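BF1531-like N-terminal domain-containing protein (PDB 3SLR) is of unknown function but binds magnesium in a phosphatase-like domain and may hydrolyse ester bonds. Local coordinates at residues T232-V237 against E288-N293; K269-I274 against F373-F378; E62-I65 against T69-Y72; D107-V112 against N155-N160. All coordinates share one frame; numbering follows the deposited sequence.

Overall arrangement
The chain folds into two lobes, each built on a parallel sheet. Contacts 3 and 4 lie in the first, the FkbH-type N-terminal domain, and contact 1 lies in the magnesium-binding second lobe. Contact 3 comes first along the sequence and contact 4 second; their centres are about 20 Å apart and they touch, E62 and I65 packing on F111. Contacts 1 and 2 follow, their segments alternating along the chain, with centres about 25 Å apart. Contact 2 brings the modelled C-terminal residues 373-378 back to the end of helix 255-270, between the lobes. Contact 1 is about 58 Å from contact 3, centre to centre, so the metal-binding end of the chain is far from contact 3.

Contact 1 of 4, residues T232-V237 against E288-N293; sequences TIWGGV and EPFERN
W234 reaches from the loop 232-237 to the end of helix 283-292 and puts the six-membered half of its indole against P289 and F290. The tight part is here: W234 CH2 sits 3.6 Å from P289 CG, and W234 CZ3 is 3.8 Å from F290 CE1. That phenyl atom lies near the indole plane, at the edge of the tryptophan, while the proline ring comes in obliquely. The two rings form an oblique aromatic pair, their planes inclined at 64° and their centroids 5.9 Å apart. I233 adds the end of its side chain, CD1 lying 3.7 Å from F290 CZ, and all four residues are buried. F306 meets the phenyl ring of F290 edge-to-face from outside the contact.

T232 closes a D228-x-D230-x-T232 sequence consistent with the haloacid dehalogenase (HAD) family; D228 and D230 bind magnesium. W234 NE1 is hydrogen-bonded to D230 OD1, so the indole has its polar edge on a metal ligand and its hydrocarbon end against the helix. With chi1 at 59°, W234 CG lies between the backbone N and the carbonyl carbon, and from there the ring projects across to P289. T232 OG1 meanwhile holds D228 OD2 and the backbone N of D336, a further magnesium ligand.

Away from the rings the helix is more open. E288 leads its carboxylate off from the loop toward R292, with OE2 3.4 Å from R292 NH1 in a salt bridge between residues one helical turn apart; both side chains also touch W243. E291 is exposed.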
# COMPACT_ATOMS: atom_id res chain seq x y z
N THR A 232 5.22 20.97 -9.03
CA THR A 232 4.74 19.61 -8.79
C THR A 232 5.72 18.61 -9.40
O THR A 232 6.28 17.78 -8.67
CB THR A 232 3.28 19.41 -9.30
OG1 THR A 232 2.42 20.28 -8.56
CG2 THR A 232 2.82 17.98 -9.07
N ILE A 233 5.96 18.70 -10.71
CA ILE A 233 6.98 17.84 -11.33
C ILE A 233 8.32 18.53 -11.64
O ILE A 233 9.28 17.89 -12.04
CB ILE A 233 6.46 17.08 -12.58
CG1 ILE A 233 6.24 18.04 -13.76
CG2 ILE A 233 5.19 16.31 -12.23
CD1 ILE A 233 6.15 17.33 -15.10
N TRP A 234 8.37 19.85 -11.47
CA TRP A 234 9.63 20.59 -11.55
C TRP A 234 9.54 21.78 -10.60
O TRP A 234 8.44 22.21 -10.27
CB TRP A 234 9.98 21.06 -12.98
CG TRP A 234 8.95 21.96 -13.66
CD1 TRP A 234 8.49 23.18 -13.21
CD2 TRP A 234 8.27 21.71 -14.90
NE1 TRP A 234 7.57 23.69 -14.10
CE2 TRP A 234 7.42 22.81 -15.15
CE3 TRP A 234 8.30 20.66 -15.83
CZ2 TRP A 234 6.60 22.89 -16.28
CZ3 TRP A 234 7.49 20.74 -16.95
CH2 TRP A 234 6.65 21.85 -17.17
N GLY A 235 10.67 22.28 -10.15
CA GLY A 235 10.66 23.46 -9.30
C GLY A 235 10.53 24.72 -10.14
O GLY A 235 11.08 24.80 -11.23
N GLY A 236 9.81 25.71 -9.63
CA GLY A 236 9.70 26.97 -10.33
C GLY A 236 8.46 27.08 -11.18
O GLY A 236 7.64 26.15 -11.24
N VAL A 237 8.32 28.22 -11.84
CA VAL A 237 7.12 28.49 -12.63
C VAL A 237 7.58 28.76 -14.05
O VAL A 237 8.29 29.73 -14.30
CB VAL A 237 6.35 29.70 -12.06
CG1 VAL A 237 5.16 30.05 -12.95
CG2 VAL A 237 5.88 29.39 -10.63
N GLU A 288 6.92 22.98 -23.56
CA GLU A 288 8.30 23.27 -23.95
C GLU A 288 9.38 22.52 -23.16
O GLU A 288 10.31 21.99 -23.77
CB GLU A 288 8.57 24.77 -23.95
CG GLU A 288 8.88 25.32 -25.34
CD GLU A 288 9.31 26.77 -25.31
OE1 GLU A 288 8.80 27.52 -24.45
OE2 GLU A 288 10.15 27.15 -26.15
N PRO A 289 9.26 22.45 -21.82
CA PRO A 289 10.29 21.71 -21.09
C PRO A 289 10.34 20.24 -21.47
O PRO A 289 11.43 19.69 -21.57
CB PRO A 289 9.88 21.88 -19.62
CG PRO A 289 9.04 23.10 -19.60
CD PRO A 289 8.30 23.11 -20.92
N PHE A 290 9.19 19.60 -21.68
CA PHE A 290 9.16 18.22 -22.14
C PHE A 290 9.92 18.09 -23.45
O PHE A 290 10.65 17.12 -23.66
CB PHE A 290 7.72 17.73 -22.35
CG PHE A 290 6.92 17.61 -21.08
CD1 PHE A 290 6.26 18.71 -20.56
CD2 PHE A 290 6.84 16.39 -20.41
CE1 PHE A 290 5.52 18.60 -19.38
CE2 PHE A 290 6.10 16.28 -19.24
CZ PHE A 290 5.44 17.39 -18.72
N GLU A 291 9.74 19.07 -24.32
CA GLU A 291 10.31 19.04 -25.66
C GLU A 291 11.79 19.46 -25.72
O GLU A 291 12.55 18.90 -26.50
CB GLU A 291 9.50 19.94 -26.60
CG GLU A 291 8.02 19.58 -26.71
CD GLU A 291 7.21 20.66 -27.42
OE1 GLU A 291 7.60 21.84 -27.37
OE2 GLU A 291 6.17 20.32 -28.02
N ARG A 292 12.18 20.44 -24.90
CA ARG A 292 13.48 21.11 -25.08
C ARG A 292 14.50 20.84 -23.96
O ARG A 292 15.71 20.91 -24.19
CB ARG A 292 13.31 22.64 -25.17
CG ARG A 292 12.26 23.16 -26.15
CD ARG A 292 12.77 23.34 -27.58
NE ARG A 292 13.97 24.18 -27.68
CZ ARG A 292 13.98 25.50 -27.86
NH1 ARG A 292 12.85 26.18 -27.94
NH2 ARG A 292 15.13 26.15 -27.96
N ASN A 293 14.02 20.58 -22.75
CA ASN A 293 14.90 20.42 -21.60
C ASN A 293 15.34 18.96 -21.40
O ASN A 293 14.54 18.11 -21.03
CB ASN A 293 14.24 20.99 -20.33
CG ASN A 293 15.20 21.10 -19.15
OD1 ASN A 293 16.07 20.25 -18.95
ND2 ASN A 293 15.04 22.16 -18.36

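Contact 2 of 4, residues K269-I274 against F373-F378; sequences KNRGII and FETASF
The guanidinium of R271 lies between two aliphatic groups, with T375 CG2 over one face and I273 CD1 over the opposite one, the latter 3.6 Å above the plane and offset toward the rim. Its edge does the polar work. R271 NH1 donates to F373 O at 2.9 Å, the acceptor almost in the guanidinium plane and the N-H arriving in the carbonyl plane on a lone pair, though the angle at hydrogen is only 136°. R271 NH2 approaches T375 CB to 3.6 Å and donates to a water 3.2 Å away that also lies 3.1 Å from E374 O. The bends at chi2 and chi3 swing the arginine into this slot. The phenyl ring of F373 stands nearly upright to the guanidinium, at 85°, and turns instead to I273, whose CD1 is 3.7 Å from F373 CD1.

G272, with positive phi, is the C-prime residue of the Schellman motif that ends helix 255-270. Strand 274-280 starts directly afterwards, with I274 bonded to the backbone of K223 and L225. F373 also rests on W264 and L268 of helix 255-270, and E374 and A376 lean on helix 203-217.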
# COMPACT_ATOMS: atom_id res chain seq x y z
N LYS A 269 3.82 4.94 -15.30
CA LYS A 269 3.50 4.91 -16.72
C LYS A 269 3.92 3.56 -17.29
O LYS A 269 3.17 2.91 -18.02
CB LYS A 269 4.22 6.07 -17.43
CG LYS A 269 3.86 6.25 -18.91
CD LYS A 269 4.65 5.32 -19.81
CE LYS A 269 4.21 5.42 -21.28
NZ LYS A 269 2.75 5.17 -21.43
N ASN A 270 5.12 3.12 -16.93
CA ASN A 270 5.64 1.86 -17.46
C ASN A 270 4.85 0.61 -17.02
O ASN A 270 4.98 -0.45 -17.65
CB ASN A 270 7.14 1.71 -17.15
CG ASN A 270 8.01 2.59 -18.04
OD1 ASN A 270 7.60 2.98 -19.13
ND2 ASN A 270 9.22 2.91 -17.58
N ARG A 271 4.04 0.71 -15.97
CA ARG A 271 3.18 -0.41 -15.57
C ARG A 271 1.72 -0.22 -15.98
O ARG A 271 0.83 -0.91 -15.50
CB ARG A 271 3.28 -0.73 -14.06
CG ARG A 271 2.86 0.39 -13.11
CD ARG A 271 2.11 -0.16 -11.89
NE ARG A 271 0.75 -0.56 -12.23
CZ ARG A 271 -0.27 -0.59 -11.38
NH1 ARG A 271 -0.09 -0.22 -10.11
NH2 ARG A 271 -1.47 -0.97 -11.78
N GLY A 272 1.48 0.73 -16.88
CA GLY A 272 0.17 0.87 -17.47
C GLY A 272 -0.72 1.93 -16.86
O GLY A 272 -1.87 2.10 -17.27
N ILE A 273 -0.20 2.67 -15.88
CA ILE A 273 -0.97 3.78 -15.33
C ILE A 273 -1.01 4.90 -16.36
O ILE A 273 0.02 5.29 -16.93
CB ILE A 273 -0.39 4.29 -14.00
CG1 ILE A 273 -0.42 3.17 -12.94
CG2 ILE A 273 -1.14 5.54 -13.52
CD1 ILE A 273 -1.83 2.55 -12.69
N ILE A 274 -2.21 5.41 -16.65
CA ILE A 274 -2.34 6.51 -17.61
C ILE A 274 -1.92 7.81 -16.96
O ILE A 274 -2.41 8.13 -15.88
CB ILE A 274 -3.80 6.64 -18.09
CG1 ILE A 274 -4.29 5.31 -18.66
CG2 ILE A 274 -3.93 7.75 -19.13
CD1 ILE A 274 -5.79 5.29 -18.96
N PHE A 373 -1.59 2.97 -5.59
CA PHE A 373 -1.68 2.15 -6.79
C PHE A 373 -1.63 0.64 -6.57
O PHE A 373 -1.10 -0.10 -7.41
CB PHE A 373 -0.64 2.62 -7.82
CG PHE A 373 -0.92 3.99 -8.35
CD1 PHE A 373 -1.89 4.19 -9.33
CD2 PHE A 373 -0.26 5.10 -7.84
CE1 PHE A 373 -2.17 5.46 -9.81
CE2 PHE A 373 -0.53 6.38 -8.33
CZ PHE A 373 -1.48 6.56 -9.31
N GLU A 374 -2.21 0.18 -5.46
CA GLU A 374 -2.46 -1.24 -5.28
C GLU A 374 -3.15 -1.77 -6.50
O GLU A 374 -3.99 -1.09 -7.09
CB GLU A 374 -3.36 -1.48 -4.07
CG GLU A 374 -3.44 -2.94 -3.66
CD GLU A 374 -2.08 -3.48 -3.21
OE1 GLU A 374 -1.50 -2.93 -2.24
OE2 GLU A 374 -1.57 -4.43 -3.82
N THR A 375 -2.82 -2.99 -6.89
CA THR A 375 -3.49 -3.59 -8.04
C THR A 375 -3.68 -5.09 -7.82
O THR A 375 -3.18 -5.64 -6.84
CB THR A 375 -2.74 -3.28 -9.35
OG1 THR A 375 -3.54 -3.68 -10.47
CG2 THR A 375 -1.40 -4.00 -9.38
N ALA A 376 -4.42 -5.73 -8.72
CA ALA A 376 -4.61 -7.18 -8.61
C ALA A 376 -4.40 -7.93 -9.94
O ALA A 376 -4.77 -9.09 -10.07
CB ALA A 376 -5.98 -7.49 -8.02
N SER A 377 -3.79 -7.26 -10.90
CA SER A 377 -3.41 -7.91 -12.15
C SER A 377 -2.16 -7.27 -12.75
O SER A 377 -1.91 -6.08 -12.55
CB SER A 377 -4.56 -7.91 -13.16
OG SER A 377 -5.02 -6.59 -13.40
N PHE A 378 -1.37 -8.06 -13.48
CA PHE A 378 -0.12 -7.58 -14.05
C PHE A 378 -0.36 -6.73 -15.30
O PHE A 378 0.40 -5.80 -15.58
CB PHE A 378 0.81 -8.76 -14.38
CG PHE A 378 2.04 -8.37 -15.16
CD1 PHE A 378 2.98 -7.51 -14.61
CD2 PHE A 378 2.25 -8.86 -16.44
CE1 PHE A 378 4.11 -7.15 -15.33
CE2 PHE A 378 3.37 -8.50 -17.17
CZ PHE A 378 4.31 -7.64 -16.61
O HOH W 1 -3.45 0.45 -9.74

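Contact 3 of 4, residues E62-I65 against T69-Y72; sequences ERQI and TSDY
The tight connection between helix 61-66 and helix 71-75 is fastened at the N-terminus of the second helix, where S70 holds the N-cap position and Q64 reaches over from the first. Q64 OE1 accepts from Y72 N at 2.9 Å, with the donor nearly along the C=O axis (176°), so one of the first backbone N-H groups of the new helix is satisfied by a side chain. The bend at chi2 of the glutamine folds the amide over toward S70 and Y72. Its other end, NE2, donates to a water 3.0 Å away, and the same water takes the N-H of D71. S70 OG lies 2.7 Å from Q64 O, but D67 O is also within its reach and the single proton cannot be assigned to either.

Next to the polar bonds the contact is apolar. I65 CD1 comes over one face of the Y72 ring, 3.8 Å from its centroid and 23° off the normal, a CH-pi contact displaced toward CE2. The Y72 ring swings to this side, facing I65 CD1, because chi1 is 164° and places CG opposite the backbone N.

Y72 continues inward to A26 and L28 of strand 22-29 and bonds T80 OG1 through its hydroxyl, W54 of strand 50-55 packs on Q64, D71 and Y72, and I65 meets L115 of helix 104-118.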
# COMPACT_ATOMS: atom_id res chain seq x y z
N GLU A 62 -3.09 -22.73 12.66
CA GLU A 62 -2.89 -24.08 12.15
C GLU A 62 -4.07 -24.98 12.52
O GLU A 62 -4.55 -25.75 11.70
CB GLU A 62 -1.58 -24.66 12.68
CG GLU A 62 -0.33 -23.91 12.22
CD GLU A 62 -0.11 -22.59 12.96
OE1 GLU A 62 -0.67 -22.41 14.07
OE2 GLU A 62 0.62 -21.73 12.43
N ARG A 63 -4.53 -24.87 13.76
CA ARG A 63 -5.65 -25.66 14.26
C ARG A 63 -6.86 -25.56 13.33
O ARG A 63 -7.45 -26.57 12.95
CB ARG A 63 -6.02 -25.20 15.67
CG ARG A 63 -7.46 -25.44 16.08
CD ARG A 63 -7.71 -26.87 16.52
NE ARG A 63 -9.10 -27.08 16.90
CZ ARG A 63 -9.55 -28.18 17.51
NH1 ARG A 63 -8.71 -29.16 17.82
NH2 ARG A 63 -10.83 -28.29 17.82
N GLN A 64 -7.21 -24.34 12.96
CA GLN A 64 -8.40 -24.11 12.14
C GLN A 64 -8.21 -24.54 10.69
O GLN A 64 -9.12 -25.11 10.08
CB GLN A 64 -8.80 -22.63 12.19
CG GLN A 64 -9.40 -22.21 13.52
CD GLN A 64 -10.78 -22.81 13.74
OE1 GLN A 64 -11.68 -22.65 12.91
NE2 GLN A 64 -10.95 -23.50 14.86
N ILE A 65 -7.03 -24.27 10.14
CA ILE A 65 -6.76 -24.60 8.75
C ILE A 65 -6.60 -26.12 8.54
O ILE A 65 -6.98 -26.65 7.50
CB ILE A 65 -5.50 -23.84 8.22
CG1 ILE A 65 -5.73 -22.32 8.27
CG2 ILE A 65 -5.15 -24.27 6.80
CD1 ILE A 65 -6.91 -21.84 7.44
N THR A 69 -13.34 -29.79 9.56
CA THR A 69 -14.64 -29.60 10.20
C THR A 69 -14.69 -28.31 11.01
O THR A 69 -15.71 -27.97 11.61
CB THR A 69 -14.99 -30.79 11.13
OG1 THR A 69 -14.22 -30.70 12.34
CG2 THR A 69 -14.71 -32.12 10.45
N SER A 70 -13.58 -27.57 11.03
CA SER A 70 -13.44 -26.39 11.88
C SER A 70 -14.43 -25.28 11.55
O SER A 70 -14.98 -25.22 10.46
CB SER A 70 -12.01 -25.84 11.76
OG SER A 70 -11.81 -25.26 10.48
N ASP A 71 -14.61 -24.37 12.51
CA ASP A 71 -15.44 -23.19 12.31
C ASP A 71 -15.00 -22.36 11.10
O ASP A 71 -15.82 -21.72 10.46
CB ASP A 71 -15.42 -22.29 13.55
CG ASP A 71 -16.14 -22.90 14.73
OD1 ASP A 71 -16.93 -23.85 14.52
OD2 ASP A 71 -15.94 -22.42 15.86
N TYR A 72 -13.70 -22.36 10.82
CA TYR A 72 -13.17 -21.60 9.70
C TYR A 72 -13.79 -22.05 8.37
O TYR A 72 -14.30 -21.23 7.61
CB TYR A 72 -11.65 -21.73 9.63
CG TYR A 72 -11.09 -21.29 8.30
CD1 TYR A 72 -11.01 -19.94 7.97
CD2 TYR A 72 -10.67 -22.22 7.36
CE1 TYR A 72 -10.50 -19.53 6.74
CE2 TYR A 72 -10.17 -21.83 6.14
CZ TYR A 72 -10.08 -20.49 5.83
OH TYR A 72 -9.58 -20.11 4.62
O HOH W 2 -13.39 -25.15 15.18

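Contact 4 of 4, residues D107-V112 against N155-N160; sequences DRLDFV and NYELMN
L109 drives its forked end into the side of helix 147-164 at E157. L109 CD1 lies 3.4 Å from E157 CB and L109 CD2 3.6 Å from the same atom, so the two methyls straddle the root of the glutamate while its carboxylate leads elsewhere. L109 CD2 also approaches the backbone, 3.8 Å from L158 N. The leucine has CG anti to its carbonyl carbon (chi1 -70°) and an extended chi2, which together send the branch straight across between the helices.

V112, one turn on, faces L158. Both valine methyls, CG1 and CG2, are 4.1 Å from L158 CD2, a looser fit than that at E157. L158 CD2 is thus equally far from the two branches of the valine, and the side chains cross at about a right angle.

Helices 104-118 and 147-164 are the crossover helices of two successive beta-alpha-beta units, linking strands 79-83, 122-126 and 168-171 of the five-stranded parallel sheet, an arrangement consistent with an SGNH-hydrolase-like fold. The segments run nearly parallel, at 21°, with axes 10.4 Å apart. Y125 of strand 122-126, which the two units share, packs on V112 and L158, and I161 of helix 147-164 also packs on L109 and V112.

E157 is bent at chi2, which folds its carboxylate back along its own helix and away from L109. There N160 ND2 donates to E157 OE1 at 3.1 Å, nearly straight (168°), meeting the oxygen from above the carboxylate plane. The same ND2 stands over one face of the Y156 ring, toward its rim.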
# COMPACT_ATOMS: atom_id res chain seq x y z
N ASP A 107 9.51 -25.17 7.00
CA ASP A 107 8.29 -25.65 7.64
C ASP A 107 7.13 -24.66 7.50
O ASP A 107 5.98 -25.05 7.23
CB ASP A 107 8.53 -25.94 9.13
CG ASP A 107 9.39 -27.17 9.36
OD1 ASP A 107 9.60 -27.96 8.41
OD2 ASP A 107 9.84 -27.37 10.51
N ARG A 108 7.43 -23.38 7.68
CA ARG A 108 6.42 -22.33 7.58
C ARG A 108 5.94 -22.28 6.14
O ARG A 108 4.74 -22.20 5.88
CB ARG A 108 7.01 -20.99 8.04
CG ARG A 108 6.06 -19.79 7.96
CD ARG A 108 4.72 -20.04 8.66
NE ARG A 108 4.82 -20.57 10.04
CZ ARG A 108 4.84 -19.82 11.15
NH1 ARG A 108 4.83 -18.49 11.08
NH2 ARG A 108 4.90 -20.40 12.34
N LEU A 109 6.89 -22.37 5.20
CA LEU A 109 6.55 -22.35 3.78
C LEU A 109 5.66 -23.55 3.42
O LEU A 109 4.73 -23.42 2.65
CB LEU A 109 7.80 -22.33 2.91
CG LEU A 109 8.60 -21.02 2.93
CD1 LEU A 109 9.98 -21.25 2.36
CD2 LEU A 109 7.86 -19.96 2.11
N ASP A 110 5.95 -24.71 4.00
CA ASP A 110 5.10 -25.87 3.79
C ASP A 110 3.67 -25.59 4.26
O ASP A 110 2.70 -25.96 3.58
CB ASP A 110 5.66 -27.11 4.51
CG ASP A 110 6.85 -27.72 3.78
OD1 ASP A 110 7.08 -27.38 2.60
OD2 ASP A 110 7.55 -28.56 4.40
N PHE A 111 3.52 -24.95 5.42
CA PHE A 111 2.19 -24.66 5.91
C PHE A 111 1.47 -23.70 4.97
O PHE A 111 0.28 -23.86 4.67
CB PHE A 111 2.20 -24.07 7.32
CG PHE A 111 0.83 -23.65 7.77
CD1 PHE A 111 -0.10 -24.61 8.14
CD2 PHE A 111 0.46 -22.32 7.77
CE1 PHE A 111 -1.38 -24.24 8.53
CE2 PHE A 111 -0.82 -21.94 8.16
CZ PHE A 111 -1.75 -22.90 8.54
N VAL A 112 2.20 -22.68 4.50
CA VAL A 112 1.61 -21.72 3.57
C VAL A 112 1.13 -22.41 2.28
O VAL A 112 0.02 -22.15 1.81
CB VAL A 112 2.58 -20.57 3.27
CG1 VAL A 112 2.01 -19.66 2.18
CG2 VAL A 112 2.85 -19.78 4.54
N ASN A 155 10.92 -14.76 3.55
CA ASN A 155 10.24 -13.67 2.84
C ASN A 155 10.44 -13.77 1.33
O ASN A 155 9.53 -13.45 0.55
CB ASN A 155 10.71 -12.30 3.35
CG ASN A 155 9.98 -11.88 4.59
OD1 ASN A 155 8.77 -12.09 4.71
ND2 ASN A 155 10.71 -11.31 5.55
N TYR A 156 11.62 -14.23 0.93
CA TYR A 156 11.90 -14.43 -0.49
C TYR A 156 11.01 -15.52 -1.07
O TYR A 156 10.35 -15.31 -2.09
CB TYR A 156 13.38 -14.76 -0.71
CG TYR A 156 13.71 -15.17 -2.13
CD1 TYR A 156 13.56 -14.28 -3.19
CD2 TYR A 156 14.18 -16.45 -2.41
CE1 TYR A 156 13.86 -14.66 -4.50
CE2 TYR A 156 14.48 -16.84 -3.70
CZ TYR A 156 14.31 -15.94 -4.74
OH TYR A 156 14.61 -16.35 -6.01
N GLU A 157 10.97 -16.67 -0.42
CA GLU A 157 10.16 -17.78 -0.93
C GLU A 157 8.66 -17.49 -0.87
O GLU A 157 7.90 -17.99 -1.70
CB GLU A 157 10.49 -19.08 -0.19
CG GLU A 157 11.91 -19.57 -0.42
CD GLU A 157 12.23 -19.86 -1.88
OE1 GLU A 157 11.30 -19.89 -2.73
OE2 GLU A 157 13.43 -20.05 -2.19
N LEU A 158 8.22 -16.70 0.10
CA LEU A 158 6.83 -16.28 0.15
C LEU A 158 6.46 -15.54 -1.12
O LEU A 158 5.36 -15.69 -1.64
CB LEU A 158 6.55 -15.38 1.36
CG LEU A 158 6.27 -16.06 2.69
CD1 LEU A 158 6.20 -14.98 3.77
CD2 LEU A 158 4.96 -16.85 2.61
N MSE A 159 7.37 -14.72 -1.62
CA MSE A 159 7.06 -14.01 -2.86
C MSE A 159 6.93 -14.97 -4.04
O MSE A 159 6.05 -14.81 -4.90
CB MSE A 159 8.11 -12.93 -3.13
CG MSE A 159 8.10 -11.87 -2.04
SE MSE A 159 9.13 -10.29 -2.56
CE MSE A 159 9.01 -9.32 -0.84
N ASN A 160 7.78 -15.99 -4.06
CA ASN A 160 7.67 -17.03 -5.08
C ASN A 160 6.36 -17.81 -4.96
O ASN A 160 5.75 -18.14 -5.97
CB ASN A 160 8.89 -17.96 -5.04
CG ASN A 160 10.18 -17.24 -5.42
OD1 ASN A 160 10.15 -16.26 -6.17
ND2 ASN A 160 11.31 -17.71 -4.90